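Local coordinates for DUF1460 domain-containing protein (Legionella pneumophila subsp. pneumophila, PDB 2IM9) that is of unknown function but belongs to the N-acetylmuramoyl-L-alanine amidase-like family of the papain-like peptidase clan, so it may cleave peptidoglycan, at residues A[128-133]-A[203-208]; A[154-159]-A[167-172]; A[226-231]-A[302-307]. One frame throughout, in Å; residues are numbered along the deposited sequence.

All three contacts are partly buried, and each joins a loop to a helix, a strand or another loop. Contact 1 lies on the opposite side of the chain's centre from contact 3, with centres 39 Å apart. Contacts 2 and 3 are on one side, their centres 16 Å apart, and do not touch. Contact 1 is apolar: a leucine meets a tyrosine and an isoleucine, the latter crossed by a lysine stem. Contact 2 is mostly aromatic, with one water between backbones, at an edge of the antiparallel sheet. Contact 3 is polar: an arginine hydrogen-bonds an asparagine and sets its CD over a phenylalanine ring. Contacts 1 and 3 link parts about 70 residues apart; contact 2 closes a short loop.

Contact 1 of 3, residues A[128-133]-A[203-208]; sequences RSYINR and VELKAK
Tyr130 and Leu205 both hold CG anti to the backbone N (chi1 -168° and -177°), and this brings ring and methyls together. Leu205 sets CD2 over one face of the Tyr130 ring in a CH-pi contact. Leu205 CD2 is 4.2 Å from the Tyr130 ring centroid and offset toward the rim. The other methyl, Leu205 CD1, lies 3.9 Å from Tyr130 CD2. The two side chains cross at about a right angle. Leu205 CD1 also meets Ile131 CG2 at 4.0 Å, so this one methyl touches two residues of the loop.

Ile131 has its CG1 branch between the backbone N and the carbonyl carbon (chi1 68°). Its CG2 touches both Leu205 and Lys208. Ile131 CD1 lies against the lysine chain, 3.6 Å from Lys208 CE. The lysine is bent at chi2 and chi4, and it crosses the isoleucine rather than running along it. Lys208 NZ comes 3.3 Å from Ile131 CD1. No hydrogen bond crosses the contact.

Residues 130-133 form a type I beta turn. Ser129 OG accepts from Asn132 N at 3.1 Å, an ST motif that steadies the start of the turn. The Tyr130 hydroxyl is hydrogen-bonded to Lys183, outside the contact.

The loop 128-133 comes between helices 111-122 and 137-147. Helix 195-209, in a range predicted to be coiled coil, packs on it. Helix 176-181 borders both: its Tyr180 touches Tyr130, Ile131 and Leu205.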
loop_
_atom_site.group_PDB
_atom_site.type_symbol
_atom_site.label_atom_id
_atom_site.label_comp_id
_atom_site.label_asym_id
_atom_site.label_seq_id
_atom_site.Cartn_x
_atom_site.Cartn_y
_atom_site.Cartn_z
ATOM N N ARG A 128 -11.598 -2.076 -13.508
ATOM C CA ARG A 128 -11.497 -3.233 -12.613
ATOM C C ARG A 128 -11.174 -4.539 -13.329
ATOM O O ARG A 128 -11.968 -5.054 -14.134
ATOM C CB ARG A 128 -12.796 -3.395 -11.815
ATOM C CG ARG A 128 -12.795 -4.605 -10.862
ATOM C CD ARG A 128 -14.228 -5.023 -10.460
ATOM N NE ARG A 128 -15.072 -3.870 -10.145
ATOM C CZ ARG A 128 -14.858 -3.022 -9.141
ATOM N NH1 ARG A 128 -15.693 -2.007 -8.947
ATOM N NH2 ARG A 128 -13.810 -3.176 -8.335
ATOM N N SER A 129 -9.998 -5.081 -13.027
ATOM C CA SER A 129 -9.609 -6.404 -13.526
ATOM C C SER A 129 -8.387 -6.853 -12.761
ATOM O O SER A 129 -7.646 -6.014 -12.224
ATOM C CB SER A 129 -9.309 -6.362 -15.036
ATOM O OG SER A 129 -8.072 -5.703 -15.277
ATOM N N TYR A 130 -8.172 -8.170 -12.703
ATOM C CA TYR A 130 -6.968 -8.687 -12.058
ATOM C C TYR A 130 -5.694 -8.041 -12.626
ATOM O O TYR A 130 -4.847 -7.572 -11.867
ATOM C CB TYR A 130 -6.884 -10.218 -12.123
ATOM C CG TYR A 130 -5.786 -10.735 -11.207
ATOM C CD1 TYR A 130 -6.069 -11.112 -9.902
ATOM C CD2 TYR A 130 -4.457 -10.770 -11.631
ATOM C CE1 TYR A 130 -5.069 -11.566 -9.052
ATOM C CE2 TYR A 130 -3.429 -11.212 -10.781
ATOM C CZ TYR A 130 -3.745 -11.601 -9.496
ATOM O OH TYR A 130 -2.749 -12.021 -8.636
ATOM N N ILE A 131 -5.560 -7.994 -13.951
ATOM C CA ILE A 131 -4.297 -7.525 -14.522
ATOM C C ILE A 131 -4.121 -6.028 -14.346
ATOM O O ILE A 131 -2.995 -5.559 -14.344
ATOM C CB ILE A 131 -4.104 -7.897 -16.008
ATOM C CG1 ILE A 131 -5.090 -7.129 -16.888
ATOM C CG2 ILE A 131 -4.180 -9.421 -16.198
ATOM C CD1 ILE A 131 -4.720 -7.152 -18.354
ATOM N N ASN A 132 -5.228 -5.285 -14.222
ATOM C CA ASN A 132 -5.157 -3.837 -13.994
ATOM C C ASN A 132 -4.925 -3.480 -12.523
ATOM O O ASN A 132 -4.631 -2.335 -12.190
ATOM C CB ASN A 132 -6.432 -3.139 -14.485
ATOM C CG ASN A 132 -6.461 -2.922 -15.982
ATOM O OD1 ASN A 132 -5.456 -3.088 -16.679
ATOM N ND2 ASN A 132 -7.631 -2.545 -16.491
ATOM N N ARG A 133 -5.095 -4.433 -11.620
ATOM C CA ARG A 133 -4.857 -4.135 -10.212
ATOM C C ARG A 133 -3.423 -3.641 -10.034
ATOM O O ARG A 133 -2.498 -4.132 -10.681
ATOM C CB ARG A 133 -5.112 -5.367 -9.339
ATOM C CG ARG A 133 -5.488 -4.970 -7.885
ATOM C CD ARG A 133 -5.350 -6.132 -6.907
ATOM N NE ARG A 133 -6.296 -7.224 -7.165
ATOM C CZ ARG A 133 -6.264 -8.407 -6.552
ATOM N NH1 ARG A 133 -5.328 -8.649 -5.622
ATOM N NH2 ARG A 133 -7.164 -9.349 -6.857
ATOM N N VAL A 203 -4.718 -20.813 -16.286
ATOM C CA VAL A 203 -4.118 -20.830 -17.637
ATOM C C VAL A 203 -4.541 -19.601 -18.425
ATOM O O VAL A 203 -3.737 -18.983 -19.131
ATOM C CB VAL A 203 -4.510 -22.132 -18.440
ATOM C CG1 VAL A 203 -4.039 -22.029 -19.891
ATOM C CG2 VAL A 203 -3.970 -23.363 -17.741
ATOM N N GLU A 204 -5.811 -19.240 -18.290
ATOM C CA GLU A 204 -6.357 -18.072 -18.977
ATOM C C GLU A 204 -5.673 -16.781 -18.518
ATOM O O GLU A 204 -5.264 -15.929 -19.338
ATOM C CB GLU A 204 -7.843 -18.012 -18.692
ATOM C CG GLU A 204 -8.590 -16.888 -19.349
ATOM C CD GLU A 204 -10.032 -16.934 -18.899
ATOM O OE1 GLU A 204 -10.805 -17.741 -19.460
ATOM O OE2 GLU A 204 -10.382 -16.200 -17.946
ATOM N N LEU A 205 -5.544 -16.651 -17.202
ATOM C CA LEU A 205 -4.888 -15.505 -16.602
ATOM C C LEU A 205 -3.409 -15.442 -17.002
ATOM O O LEU A 205 -2.882 -14.364 -17.314
ATOM C CB LEU A 205 -5.008 -15.573 -15.073
ATOM C CG LEU A 205 -4.419 -14.366 -14.325
ATOM C CD1 LEU A 205 -5.082 -13.037 -14.746
ATOM C CD2 LEU A 205 -4.447 -14.612 -12.813
ATOM N N LYS A 206 -2.729 -16.591 -17.000
ATOM C CA LYS A 206 -1.306 -16.595 -17.377
ATOM C C LYS A 206 -1.093 -16.222 -18.837
ATOM O O LYS A 206 -0.072 -15.594 -19.200
ATOM C CB LYS A 206 -0.693 -17.957 -17.098
ATOM C CG LYS A 206 -0.460 -18.192 -15.619
ATOM C CD LYS A 206 0.197 -19.539 -15.418
ATOM C CE LYS A 206 0.535 -19.740 -13.954
ATOM N NZ LYS A 206 1.315 -20.985 -13.791
ATOM N N ALA A 207 -2.053 -16.606 -19.677
ATOM C CA ALA A 207 -1.981 -16.275 -21.099
ATOM C C ALA A 207 -2.007 -14.763 -21.276
ATOM O O ALA A 207 -1.267 -14.221 -22.110
ATOM C CB ALA A 207 -3.096 -16.959 -21.895
ATOM N N LYS A 208 -2.813 -14.073 -20.474
ATOM C CA LYS A 208 -2.819 -12.622 -20.514
ATOM C C LYS A 208 -1.532 -12.049 -19.908
ATOM O O LYS A 208 -0.918 -11.146 -20.482
ATOM C CB LYS A 208 -4.036 -12.047 -19.794
ATOM C CG LYS A 208 -4.192 -10.559 -20.012
ATOM C CD LYS A 208 -4.555 -10.216 -21.464
ATOM C CE LYS A 208 -4.921 -8.742 -21.612
ATOM N NZ LYS A 208 -6.259 -8.442 -20.974
#

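Contact 2 of 3, residues A[154-159]-A[167-172]; sequences ITFSIR and ALYANA
Phe156 receives Ala167 on one ring face. The Ala167 methyl sits over the centre of the ring, with CB 3.6 Å from the Phe156 centroid and only 5° off the normal. This is a well-centred CH-pi contact. The Ala167 carbonyl O also comes near the ring, 3.7 Å from Phe156 CE2.

The far end of the same ring meets Tyr169. Phe156 CZ and Tyr169 CZ are 3.6 Å apart, and Phe156 CZ lies over one face of the tyrosine ring. The two ring planes make an angle of 44°, an oblique pair with centroids 5.2 Å apart. The CB atoms of Phe156 and Tyr169 do not point at the opposite segment, but the side chains carry both rings toward it.

Thr155 adds a smaller touch, with CG2 4.0 Å from Ala167 CB. Its OG1 is beside the backbone N and anti to the carbonyl carbon (chi1 -50°). This leaves CG2 anti to the backbone N, where the methyl reaches Ala167. Thr155 OG1 is hydrogen-bonded to Asp153 OD1 and Ile314 N.

Further out, one water joins the backbones. It lies 2.7 Å from Ile158 O and 3.3 Å from Thr155 O, amid more acceptors than its protons can serve at once. It takes a weak bond from Ala167 N. The 3-10 segment 155-157 holds Phe156 in place. At its start, Ile154 O accepts from both Ser157 N and Ser157 OG, and the OG bond is 2.7 Å long.

The loop 154-159 follows strand 151-153, which pairs with strand 311-317. Strand 168-175 pairs with strand 214-223, and Pro220 of that strand touches Phe156. The contact thus closes the connection between two strands of the antiparallel sheet.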
loop_
_atom_site.group_PDB
_atom_site.type_symbol
_atom_site.label_atom_id
_atom_site.label_comp_id
_atom_site.label_asym_id
_atom_site.label_seq_id
_atom_site.Cartn_x
_atom_site.Cartn_y
_atom_site.Cartn_z
ATOM N N ILE A 154 8.483 12.580 -1.662
ATOM C CA ILE A 154 9.287 13.631 -1.038
ATOM C C ILE A 154 10.572 13.122 -0.376
ATOM O O ILE A 154 11.235 13.868 0.353
ATOM C CB ILE A 154 8.461 14.463 -0.041
ATOM C CG1 ILE A 154 7.989 13.620 1.151
ATOM C CG2 ILE A 154 7.268 15.108 -0.763
ATOM C CD1 ILE A 154 7.784 14.457 2.396
ATOM N N THR A 155 10.938 11.870 -0.659
ATOM C CA THR A 155 12.110 11.233 -0.042
ATOM C C THR A 155 13.367 12.101 -0.102
ATOM O O THR A 155 14.042 12.303 0.923
ATOM C CB THR A 155 12.377 9.853 -0.679
ATOM O OG1 THR A 155 11.145 9.101 -0.692
ATOM C CG2 THR A 155 13.450 9.087 0.093
ATOM N N PHE A 156 13.670 12.634 -1.287
ATOM C CA PHE A 156 14.890 13.449 -1.437
ATOM C C PHE A 156 14.849 14.779 -0.674
ATOM O O PHE A 156 15.905 15.368 -0.418
ATOM C CB PHE A 156 15.219 13.718 -2.909
ATOM C CG PHE A 156 16.094 12.669 -3.532
ATOM C CD1 PHE A 156 15.536 11.572 -4.180
ATOM C CD2 PHE A 156 17.491 12.789 -3.481
ATOM C CE1 PHE A 156 16.360 10.597 -4.761
ATOM C CE2 PHE A 156 18.322 11.819 -4.059
ATOM C CZ PHE A 156 17.757 10.728 -4.701
ATOM N N SER A 157 13.651 15.264 -0.350
ATOM C CA SER A 157 13.506 16.533 0.367
ATOM C C SER A 157 13.848 16.413 1.857
ATOM O O SER A 157 13.870 17.416 2.584
ATOM C CB SER A 157 12.088 17.079 0.218
ATOM O OG SER A 157 11.216 16.409 1.114
ATOM N N ILE A 158 14.097 15.195 2.315
ATOM C CA ILE A 158 14.477 14.981 3.701
ATOM C C ILE A 158 15.996 15.046 3.729
ATOM O O ILE A 158 16.674 14.096 3.352
ATOM C CB ILE A 158 13.900 13.670 4.252
ATOM C CG1 ILE A 158 12.367 13.790 4.294
ATOM C CG2 ILE A 158 14.458 13.376 5.661
ATOM C CD1 ILE A 158 11.667 12.511 4.318
ATOM N N ARG A 159 16.517 16.185 4.169
ATOM C CA ARG A 159 17.929 16.508 3.974
ATOM C C ARG A 159 18.695 16.584 5.301
ATOM O O ARG A 159 18.094 16.784 6.355
ATOM C CB ARG A 159 18.029 17.825 3.197
ATOM C CG ARG A 159 17.182 17.815 1.925
ATOM C CD ARG A 159 17.496 18.990 0.989
ATOM N NE ARG A 159 17.094 20.274 1.568
ATOM C CZ ARG A 159 17.214 21.445 0.947
ATOM N NH1 ARG A 159 17.725 21.509 -0.284
ATOM N NH2 ARG A 159 16.817 22.555 1.559
ATOM N N ALA A 167 19.275 10.637 0.302
ATOM C CA ALA A 167 18.609 9.503 -0.361
ATOM C C ALA A 167 19.443 8.832 -1.445
ATOM O O ALA A 167 20.307 9.463 -2.067
ATOM C CB ALA A 167 17.265 9.928 -0.938
ATOM N N LEU A 168 19.130 7.557 -1.667
ATOM C CA LEU A 168 19.747 6.708 -2.689
ATOM C C LEU A 168 18.629 6.136 -3.563
ATOM O O LEU A 168 17.455 6.363 -3.289
ATOM C CB LEU A 168 20.514 5.566 -2.024
ATOM C CG LEU A 168 21.613 5.999 -1.039
ATOM C CD1 LEU A 168 22.149 4.819 -0.224
ATOM C CD2 LEU A 168 22.724 6.735 -1.801
ATOM N N TYR A 169 18.991 5.414 -4.627
ATOM C CA TYR A 169 17.988 4.790 -5.499
ATOM C C TYR A 169 18.014 3.278 -5.373
ATOM O O TYR A 169 19.091 2.642 -5.449
ATOM C CB TYR A 169 18.230 5.157 -6.976
ATOM C CG TYR A 169 18.121 6.631 -7.311
ATOM C CD1 TYR A 169 16.878 7.243 -7.450
ATOM C CD2 TYR A 169 19.265 7.389 -7.535
ATOM C CE1 TYR A 169 16.774 8.592 -7.767
ATOM C CE2 TYR A 169 19.181 8.743 -7.868
ATOM C CZ TYR A 169 17.942 9.335 -7.978
ATOM O OH TYR A 169 17.885 10.679 -8.307
ATOM N N ALA A 170 16.837 2.699 -5.162
ATOM C CA ALA A 170 16.664 1.246 -5.243
ATOM C C ALA A 170 16.057 0.909 -6.598
ATOM O O ALA A 170 15.157 1.604 -7.065
ATOM C CB ALA A 170 15.752 0.768 -4.149
ATOM N N ASN A 171 16.546 -0.167 -7.218
ATOM C CA ASN A 171 15.992 -0.639 -8.477
ATOM C C ASN A 171 15.657 -2.121 -8.370
ATOM O O ASN A 171 16.402 -2.901 -7.765
ATOM C CB ASN A 171 16.978 -0.457 -9.624
ATOM C CG ASN A 171 17.615 0.907 -9.635
ATOM O OD1 ASN A 171 18.847 1.020 -9.572
ATOM N ND2 ASN A 171 16.800 1.950 -9.691
ATOM N N ALA A 172 14.532 -2.504 -8.945
ATOM C CA ALA A 172 14.248 -3.915 -9.127
ATOM C C ALA A 172 13.716 -4.056 -10.529
ATOM O O ALA A 172 12.959 -3.216 -10.985
ATOM C CB ALA A 172 13.214 -4.375 -8.133
HETATM O O HOH W 1 17.280 12.795 1.068
#

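Contact 3 of 3, residues A[226-231]-A[302-307]; sequences ALFSEN and KARSSP
The Phe228 ring and the Arg304 guanidinium lie almost parallel, their planes 11° apart. They are displaced along each other. Over one ring face sits Arg304 CD, 3.8 Å from the Phe228 centroid and offset toward the rim, in a CH-pi contact. Over one guanidinium face sits Phe228 CB, 3.6 Å from Arg304 NE. Arg304 NE is thus beside Phe228 CB and CG, and the terminal nitrogens reach past the ring.

At the guanidinium edge is Asn231. Its OD1 accepts from two nitrogens in an end-on grip. Arg304 NH2 donates at 2.7 Å to Asn231 OD1, with an N-H...O angle of 150°. Arg304 NH1 donates to Asn231 OD1 at 2.9 Å and is more bent. OD1 stays in the guanidinium plane for both bonds. NH2 lies in the amide carbonyl plane, but NH1 stands above it, so the two bonds are not equivalent.

The Arg304 chain is bent at chi3 (87°), which turns the guanidinium toward Asn231. Asp301 makes a salt bridge with NH1. That charge probably helps to hold the guanidinium in place and may offset its positive charge. Leu300 and Asp301 of helix 296-303 also touch Phe228.

Phe228 is the first residue to leave helical geometry after helix 224-227. Arg304 lies in the type I beta turn 303-306, into which helix 296-303 leads. An arginine whose CD makes a CH-pi contact with a phenylalanine, while its guanidinium is hydrogen-bonded to a side-chain amide, thus joins the chain after helix 224-227 to helix 296-303 and its turn, at the surface of the amidase-like fold.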
loop_
_atom_site.group_PDB
_atom_site.type_symbol
_atom_site.label_atom_id
_atom_site.label_comp_id
_atom_site.label_asym_id
_atom_site.label_seq_id
_atom_site.Cartn_x
_atom_site.Cartn_y
_atom_site.Cartn_z
ATOM N N ALA A 226 22.117 6.499 7.094
ATOM C CA ALA A 226 21.856 7.907 7.397
ATOM C C ALA A 226 20.958 8.048 8.623
ATOM O O ALA A 226 21.240 8.824 9.525
ATOM C CB ALA A 226 21.232 8.608 6.190
ATOM N N LEU A 227 19.874 7.282 8.653
ATOM C CA LEU A 227 18.878 7.399 9.712
ATOM C C LEU A 227 19.426 6.949 11.056
ATOM O O LEU A 227 18.929 7.369 12.101
ATOM C CB LEU A 227 17.638 6.576 9.372
ATOM C CG LEU A 227 16.745 7.126 8.264
ATOM C CD1 LEU A 227 15.694 6.073 7.934
ATOM C CD2 LEU A 227 16.057 8.414 8.693
ATOM N N PHE A 228 20.443 6.087 11.011
ATOM C CA PHE A 228 21.100 5.610 12.222
ATOM C C PHE A 228 22.601 5.833 12.164
ATOM O O PHE A 228 23.370 5.010 12.660
ATOM C CB PHE A 228 20.760 4.139 12.472
ATOM C CG PHE A 228 19.314 3.923 12.740
ATOM C CD1 PHE A 228 18.796 4.085 14.024
ATOM C CD2 PHE A 228 18.452 3.628 11.691
ATOM C CE1 PHE A 228 17.448 3.919 14.269
ATOM C CE2 PHE A 228 17.074 3.459 11.922
ATOM C CZ PHE A 228 16.576 3.610 13.215
ATOM N N SER A 229 23.018 6.940 11.550
ATOM C CA SER A 229 24.442 7.313 11.556
ATOM C C SER A 229 24.959 7.346 12.996
ATOM O O SER A 229 24.240 7.771 13.912
ATOM C CB SER A 229 24.657 8.674 10.889
ATOM O OG SER A 229 23.923 9.685 11.567
ATOM N N GLU A 230 26.193 6.869 13.197
ATOM C CA GLU A 230 26.778 6.756 14.545
ATOM C C GLU A 230 25.955 5.871 15.501
ATOM O O GLU A 230 26.037 6.022 16.732
ATOM C CB GLU A 230 27.017 8.142 15.164
ATOM C CG GLU A 230 28.012 9.011 14.416
ATOM N N ASN A 231 25.155 4.963 14.934
ATOM C CA ASN A 231 24.347 3.998 15.710
ATOM C C ASN A 231 23.365 4.674 16.672
ATOM O O ASN A 231 23.055 4.140 17.741
ATOM C CB ASN A 231 25.254 2.993 16.466
ATOM C CG ASN A 231 24.553 1.663 16.775
ATOM O OD1 ASN A 231 23.875 1.078 15.920
ATOM N ND2 ASN A 231 24.730 1.175 17.996
ATOM N N LYS A 302 15.027 -2.181 14.657
ATOM C CA LYS A 302 14.909 -3.639 14.575
ATOM C C LYS A 302 15.057 -4.135 13.136
ATOM O O LYS A 302 15.623 -5.203 12.902
ATOM C CB LYS A 302 13.567 -4.110 15.142
ATOM C CG LYS A 302 13.371 -3.803 16.618
ATOM C CD LYS A 302 11.961 -4.173 17.055
ATOM C CE LYS A 302 11.744 -3.922 18.552
ATOM N NZ LYS A 302 11.640 -2.460 18.876
ATOM N N ALA A 303 14.556 -3.361 12.175
ATOM C CA ALA A 303 14.637 -3.746 10.759
ATOM C C ALA A 303 16.066 -3.698 10.221
ATOM O O ALA A 303 16.388 -4.406 9.267
ATOM C CB ALA A 303 13.700 -2.875 9.900
ATOM N N ARG A 304 16.917 -2.879 10.845
ATOM C CA ARG A 304 18.341 -2.743 10.479
ATOM C C ARG A 304 19.098 -4.057 10.390
ATOM O O ARG A 304 20.029 -4.181 9.594
ATOM C CB ARG A 304 19.091 -1.883 11.505
ATOM C CG ARG A 304 18.863 -0.415 11.440
ATOM C CD ARG A 304 19.364 0.227 12.732
ATOM N NE ARG A 304 20.779 0.560 12.651
ATOM C CZ ARG A 304 21.586 0.772 13.690
ATOM N NH1 ARG A 304 21.156 0.659 14.944
ATOM N NH2 ARG A 304 22.851 1.079 13.456
ATOM N N SER A 305 18.733 -5.019 11.234
ATOM C CA SER A 305 19.454 -6.287 11.301
ATOM C C SER A 305 19.168 -7.165 10.076
ATOM O O SER A 305 19.880 -8.144 9.814
ATOM C CB SER A 305 19.156 -7.031 12.608
ATOM O OG SER A 305 17.767 -7.198 12.803
ATOM N N SER A 306 18.138 -6.803 9.318
ATOM C CA SER A 306 17.821 -7.503 8.072
ATOM C C SER A 306 18.930 -7.375 7.019
ATOM O O SER A 306 19.441 -6.280 6.769
ATOM C CB SER A 306 16.503 -6.978 7.495
ATOM O OG SER A 306 16.319 -7.444 6.163
ATOM N N PRO A 307 19.304 -8.490 6.370
ATOM C CA PRO A 307 20.275 -8.348 5.290
ATOM C C PRO A 307 19.727 -7.583 4.074
ATOM O O PRO A 307 20.513 -7.029 3.310
ATOM C CB PRO A 307 20.583 -9.802 4.906
ATOM C CG PRO A 307 19.387 -10.563 5.312
ATOM C CD PRO A 307 18.893 -9.892 6.564
#